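Local atomic coordinates of putative Phosphate (Eubacterium rectale, PDB entry 3DAO), a protein that probably hydrolyses phosphate esters as a member of the haloacid dehalogenase-like hydrolase family, although its substrate is not established. Residues A[169-174]-A[179-184]; A[45-50]-A[274-279]. All coordinates share one frame; numbering follows the deposited sequence. Where two conformers were deposited one is given.

Contact 1: residues A[169-174]-A[179-184]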
loop_
_atom_site.group_PDB
_atom_site.type_symbol
_atom_site.label_atom_id
_atom_site.label_comp_id
_atom_site.label_asym_id
_atom_site.label_seq_id
_atom_site.Cartn_x
_atom_site.Cartn_y
_atom_site.Cartn_z
ATOM N N PHE A 169 3.509 3.226 11.858
ATOM C CA PHE A 169 4.495 3.035 12.910
ATOM C C PHE A 169 4.965 1.598 12.733
ATOM O O PHE A 169 4.160 0.663 12.686
ATOM C CB PHE A 169 3.919 3.252 14.300
ATOM C CG PHE A 169 4.903 2.909 15.414
ATOM C CD1 PHE A 169 5.723 3.859 15.940
ATOM C CD2 PHE A 169 4.978 1.627 15.914
ATOM C CE1 PHE A 169 6.638 3.551 16.936
ATOM C CE2 PHE A 169 5.879 1.323 16.931
ATOM C CZ PHE A 169 6.699 2.304 17.433
ATOM N N THR A 170 6.273 1.445 12.625
ATOM C CA THR A 170 6.879 0.166 12.361
ATOM C C THR A 170 7.941 -0.225 13.375
ATOM O O THR A 170 8.822 0.571 13.719
ATOM C CB THR A 170 7.561 0.211 10.976
ATOM O OG1 THR A 170 6.548 0.381 9.958
ATOM C CG2 THR A 170 8.351 -1.079 10.678
ATOM N N VAL A 171 7.853 -1.474 13.823
ATOM C CA VAL A 171 8.854 -2.050 14.747
ATOM C C VAL A 171 9.755 -2.969 13.944
ATOM O O VAL A 171 9.296 -3.705 13.086
ATOM C CB VAL A 171 8.201 -2.881 15.872
ATOM C CG1 VAL A 171 9.235 -3.177 16.956
ATOM C CG2 VAL A 171 6.939 -2.130 16.454
ATOM N N PHE A 172 11.043 -2.890 14.236
ATOM C CA PHE A 172 12.071 -3.726 13.628
ATOM C C PHE A 172 12.942 -4.452 14.642
ATOM O O PHE A 172 13.303 -3.933 15.706
ATOM C CB PHE A 172 13.021 -2.882 12.761
ATOM C CG PHE A 172 14.193 -3.670 12.214
ATOM C CD1 PHE A 172 14.028 -4.478 11.126
ATOM C CD2 PHE A 172 15.451 -3.583 12.789
ATOM C CE1 PHE A 172 15.098 -5.227 10.609
ATOM C CE2 PHE A 172 16.519 -4.319 12.256
ATOM C CZ PHE A 172 16.322 -5.134 11.191
ATOM N N HIS A 173 13.200 -5.697 14.298
ATOM C CA HIS A 173 14.226 -6.522 14.967
ATOM C C HIS A 173 14.874 -7.415 13.894
ATOM O O HIS A 173 14.183 -7.892 13.019
ATOM C CB HIS A 173 13.678 -7.382 16.116
ATOM C CG HIS A 173 14.751 -8.068 16.906
ATOM N ND1 HIS A 173 15.302 -9.276 16.529
ATOM C CD2 HIS A 173 15.396 -7.696 18.034
ATOM C CE1 HIS A 173 16.221 -9.628 17.416
ATOM N NE2 HIS A 173 16.301 -8.685 18.335
ATOM N N PRO A 174 16.190 -7.666 13.971
ATOM C CA PRO A 174 16.835 -8.518 12.977
ATOM C C PRO A 174 16.261 -9.896 12.781
ATOM O O PRO A 174 16.381 -10.463 11.698
ATOM C CB PRO A 174 18.237 -8.678 13.550
ATOM C CG PRO A 174 18.486 -7.426 14.189
ATOM C CD PRO A 174 17.187 -7.138 14.917
ATOM N N GLU A 179 7.885 -11.969 17.522
ATOM C CA GLU A 179 8.072 -12.786 18.721
ATOM C C GLU A 179 8.200 -11.873 19.935
ATOM O O GLU A 179 7.600 -12.115 20.992
ATOM C CB GLU A 179 9.291 -13.673 18.581
ATOM C CG GLU A 179 9.651 -14.396 19.877
ATOM C CD GLU A 179 10.852 -15.281 19.725
ATOM O OE1 GLU A 179 10.948 -15.982 18.700
ATOM O OE2 GLU A 179 11.708 -15.273 20.631
ATOM N N LEU A 180 8.987 -10.815 19.798
ATOM C CA LEU A 180 9.137 -9.889 20.911
ATOM C C LEU A 180 7.896 -9.037 21.132
ATOM O O LEU A 180 7.645 -8.582 22.244
ATOM C CB LEU A 180 10.343 -8.979 20.725
ATOM C CG LEU A 180 11.717 -9.637 20.905
ATOM C CD1 LEU A 180 12.841 -8.663 20.430
ATOM C CD2 LEU A 180 11.870 -10.070 22.370
ATOM N N CYS A 181 7.142 -8.778 20.067
ATOM C CA CYS A 181 5.956 -7.937 20.153
ATOM C C CYS A 181 4.728 -8.670 20.697
ATOM O O CYS A 181 3.781 -8.056 21.165
ATOM C CB CYS A 181 5.569 -7.362 18.776
ATOM S SG CYS A 181 6.650 -6.050 18.181
ATOM N N THR A 182 4.767 -9.987 20.644
ATOM C CA THR A 182 3.590 -10.788 21.014
ATOM C C THR A 182 3.112 -10.722 22.481
ATOM O O THR A 182 1.909 -10.593 22.726
ATOM C CB THR A 182 3.748 -12.232 20.562
ATOM O OG1 THR A 182 3.411 -12.282 19.167
ATOM C CG2 THR A 182 2.794 -13.168 21.334
ATOM N N PRO A 183 4.028 -10.780 23.440
ATOM C CA PRO A 183 3.562 -10.850 24.839
ATOM C C PRO A 183 2.779 -9.655 25.330
ATOM O O PRO A 183 1.862 -9.821 26.142
ATOM C CB PRO A 183 4.861 -10.952 25.618
ATOM C CG PRO A 183 5.797 -11.578 24.678
ATOM C CD PRO A 183 5.462 -11.065 23.333
ATOM N N VAL A 184 3.142 -8.467 24.855
ATOM C CA VAL A 184 2.474 -7.208 25.283
ATOM C C VAL A 184 2.080 -6.241 24.153
ATOM O O VAL A 184 0.966 -5.746 24.089
ATOM C CB VAL A 184 3.352 -6.420 26.275
ATOM C CG1 VAL A 184 2.713 -5.079 26.649
ATOM C CG2 VAL A 184 3.675 -7.262 27.553
#
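Val171 and Cys181 face each other where strand 168-172 of the cap domain's mixed sheet is overlaid by the short helix 177-181, the chain having turned back after only four intervening residues. This is a strand-to-helix connection of the inserted alpha/beta cap, as in cap-bearing haloacid dehalogenase-like phosphatases. The backbones stay well apart: the CA atoms of Val171 and Cys181 are 8.5 Å from one another, and side chains alone bridge the gap. Val171 and His173, two positions apart on an extended chain, both turn toward the helix, while Phe172 between them points away.

On the buried side, Val171 offers one methyl to a sulfur, CG1 lying 4.1 Å from Cys181 SG. That methyl stands anti to the backbone N (chi1 -167°), which swings it out to the thiol. Around the pair, Val114 and Phe185 touch Val171, and Leu118, Ile186 and Val203 touch Cys181.

Nearer the solvent, Leu180 brings its CD1 methyl obliquely against the His173 ring in an off-centre CH-pi contact. The methyl sits 4.1 Å from the ring centroid, 30° off the ring normal, so it is shifted toward the CD2 side of the imidazole. The ring's own rotation is restrained at ND1, which is hydrogen-bonded to the backbone N of Asp175 and of Lys176, in the turn leading into the helix. Receiving those N-H groups makes ND1 an acceptor, which would probably leave any proton of a neutral ring on NE2. The methyl's closest approach is at the carbon beside NE2, with Leu180 CD1 3.6 Å from His173 CD2.

Contact 2: residues A[45-50]-A[274-279]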
loop_
_atom_site.group_PDB
_atom_site.type_symbol
_atom_site.label_atom_id
_atom_site.label_comp_id
_atom_site.label_asym_id
_atom_site.label_seq_id
_atom_site.Cartn_x
_atom_site.Cartn_y
_atom_site.Cartn_z
HETATM N N MSE A 45 0.842 1.823 -20.731
HETATM C CA MSE A 45 0.502 3.246 -20.625
HETATM C C MSE A 45 -0.480 3.596 -21.718
HETATM O O MSE A 45 -1.413 4.331 -21.505
HETATM C CB MSE A 45 1.730 4.156 -20.731
HETATM C CG MSE A 45 2.867 3.889 -19.778
HETATM SE SE MSE A 45 2.363 4.081 -17.917
HETATM C CE MSE A 45 2.217 2.185 -17.461
ATOM N N SER A 46 -0.271 3.033 -22.908
ATOM C CA SER A 46 -1.146 3.343 -24.053
ATOM C C SER A 46 -2.548 2.824 -23.864
ATOM O O SER A 46 -3.545 3.498 -24.099
ATOM C CB SER A 46 -0.539 2.780 -25.348
ATOM O OG SER A 46 -1.444 2.961 -26.435
ATOM N N VAL A 47 -2.620 1.581 -23.392
ATOM C CA VAL A 47 -3.918 0.934 -23.190
ATOM C C VAL A 47 -4.703 1.628 -22.073
ATOM O O VAL A 47 -5.873 1.955 -22.228
ATOM C CB VAL A 47 -3.736 -0.596 -22.942
ATOM C CG1 VAL A 47 -5.024 -1.230 -22.484
ATOM C CG2 VAL A 47 -3.190 -1.286 -24.222
ATOM N N ILE A 48 -4.032 1.917 -20.964
ATOM C CA ILE A 48 -4.699 2.580 -19.833
ATOM C C ILE A 48 -5.204 3.964 -20.255
ATOM O O ILE A 48 -6.319 4.376 -19.941
ATOM C CB ILE A 48 -3.753 2.641 -18.580
ATOM C CG1 ILE A 48 -3.517 1.230 -18.026
ATOM C CG2 ILE A 48 -4.286 3.588 -17.551
ATOM C CD1 ILE A 48 -2.377 1.144 -17.004
ATOM N N ASP A 49 -4.396 4.644 -21.050
ATOM C CA ASP A 49 -4.739 5.992 -21.519
ATOM C C ASP A 49 -6.013 5.890 -22.344
ATOM O O ASP A 49 -6.967 6.668 -22.175
ATOM C CB ASP A 49 -3.589 6.587 -22.358
ATOM C CG ASP A 49 -3.801 8.041 -22.667
ATOM O OD1 ASP A 49 -4.051 8.818 -21.747
ATOM O OD2 ASP A 49 -3.785 8.400 -23.846
ATOM N N ARG A 50 -6.064 4.842 -23.157
ATOM C CA ARG A 50 -7.226 4.615 -24.030
ATOM C C ARG A 50 -8.488 4.310 -23.238
ATOM O O ARG A 50 -9.573 4.796 -23.530
ATOM C CB ARG A 50 -6.935 3.495 -25.049
ATOM C CG ARG A 50 -5.951 3.887 -26.165
ATOM C CD ARG A 50 -5.401 2.675 -26.906
ATOM N NE ARG A 50 -6.440 2.224 -27.804
ATOM C CZ ARG A 50 -6.513 1.030 -28.367
ATOM N NH1 ARG A 50 -5.605 0.114 -28.128
ATOM N NH2 ARG A 50 -7.544 0.759 -29.163
ATOM N N GLY A 274 -0.108 -10.529 -18.258
ATOM C CA GLY A 274 -1.499 -10.960 -18.148
ATOM C C GLY A 274 -2.522 -9.864 -17.917
ATOM O O GLY A 274 -3.623 -9.869 -18.469
ATOM N N VAL A 275 -2.194 -8.915 -17.059
ATOM C CA VAL A 275 -3.149 -7.827 -16.808
ATOM C C VAL A 275 -3.328 -7.020 -18.114
ATOM O O VAL A 275 -4.433 -6.635 -18.468
ATOM C CB VAL A 275 -2.718 -6.911 -15.646
ATOM C CG1 VAL A 275 -3.631 -5.704 -15.591
ATOM C CG2 VAL A 275 -2.776 -7.691 -14.309
ATOM N N LEU A 276 -2.249 -6.873 -18.858
ATOM C CA LEU A 276 -2.299 -6.113 -20.121
ATOM C C LEU A 276 -3.327 -6.740 -21.039
ATOM O O LEU A 276 -4.153 -6.054 -21.663
ATOM C CB LEU A 276 -0.946 -6.035 -20.789
ATOM C CG LEU A 276 -0.932 -5.231 -22.109
ATOM C CD1 LEU A 276 -1.349 -3.783 -21.893
ATOM C CD2 LEU A 276 0.436 -5.292 -22.689
ATOM N N SER A 277 -3.311 -8.064 -21.107
ATOM C CA SER A 277 -4.258 -8.758 -21.995
ATOM C C SER A 277 -5.690 -8.530 -21.609
ATOM O O SER A 277 -6.542 -8.338 -22.462
ATOM C CB SER A 277 -3.980 -10.259 -22.077
ATOM O OG SER A 277 -2.706 -10.460 -22.626
ATOM N N VAL A 278 -5.969 -8.478 -20.323
ATOM C CA VAL A 278 -7.342 -8.244 -19.892
ATOM C C VAL A 278 -7.748 -6.809 -20.183
ATOM O O VAL A 278 -8.820 -6.522 -20.687
ATOM C CB VAL A 278 -7.505 -8.554 -18.380
ATOM C CG1 VAL A 278 -8.877 -8.295 -17.948
ATOM C CG2 VAL A 278 -7.096 -10.021 -18.098
ATOM N N LEU A 279 -6.854 -5.892 -19.868
ATOM C CA LEU A 279 -7.147 -4.492 -20.115
ATOM C C LEU A 279 -7.459 -4.298 -21.605
ATOM O O LEU A 279 -8.362 -3.542 -21.951
ATOM C CB LEU A 279 -5.983 -3.601 -19.718
ATOM C CG LEU A 279 -5.659 -3.526 -18.230
ATOM C CD1 LEU A 279 -4.439 -2.650 -18.000
ATOM C CD2 LEU A 279 -6.850 -2.969 -17.503
#
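Val47 meets both Leu276 and Leu279 where two helices pack side by side on the Rossmann-like core domain of this haloacid dehalogenase-like fold. Helix 42-53 and the C-terminal helix 274-281 run in roughly the same direction, their local axes 10.2 Å apart and inclined at 33°. The contact is wholly apolar, and all four residues that make it are buried.

Val47 straddles the two leucines with its branches. CG1, anti to the backbone N (chi1 170°), rests against the base of Leu279, 3.8 Å from its CB. The other methyl, CG2, meets the end of Leu276 instead, lying 3.9 Å from its CD1. Leu276 starts off to one side of the helix pair, and its extended first torsion (chi1 -179°) helps carry that methyl across to the valine.

Polar links lie outside this apolar seam: Asp49, which takes no part in it, forms a salt bridge with Lys79, and the backbone N of Leu276 has a weak hydrogen bond to Tyr44 OH. Phe233 of strand 230-234 and Leu51 also touch Leu279, placing this leucine between sheet and helix. The far end of Leu279 reaches past Val47 to Ile48, its CD1 lying 4.0 Å from Ile48 CG1.

In the fold
Contact 1 belongs to the cap and contact 2 to the core domain, on opposite sides of the chain's centre. Their centres are 41 Å apart and their nearest atoms about 27 Å, so neither touches the other. They also differ in reach along the sequence: contact 1 joins near neighbours, whereas contact 2 brings together helices more than 220 residues apart, with the whole cap inserted between them. The probable active site is marked by a haloacid dehalogenase-type motif, Asp27, Asp29 and Thr31, following core strand 23-26. That strand is flanked in the core sheet by strands 57-61 and 230-234, the latter supplying Phe233 beside contact 2.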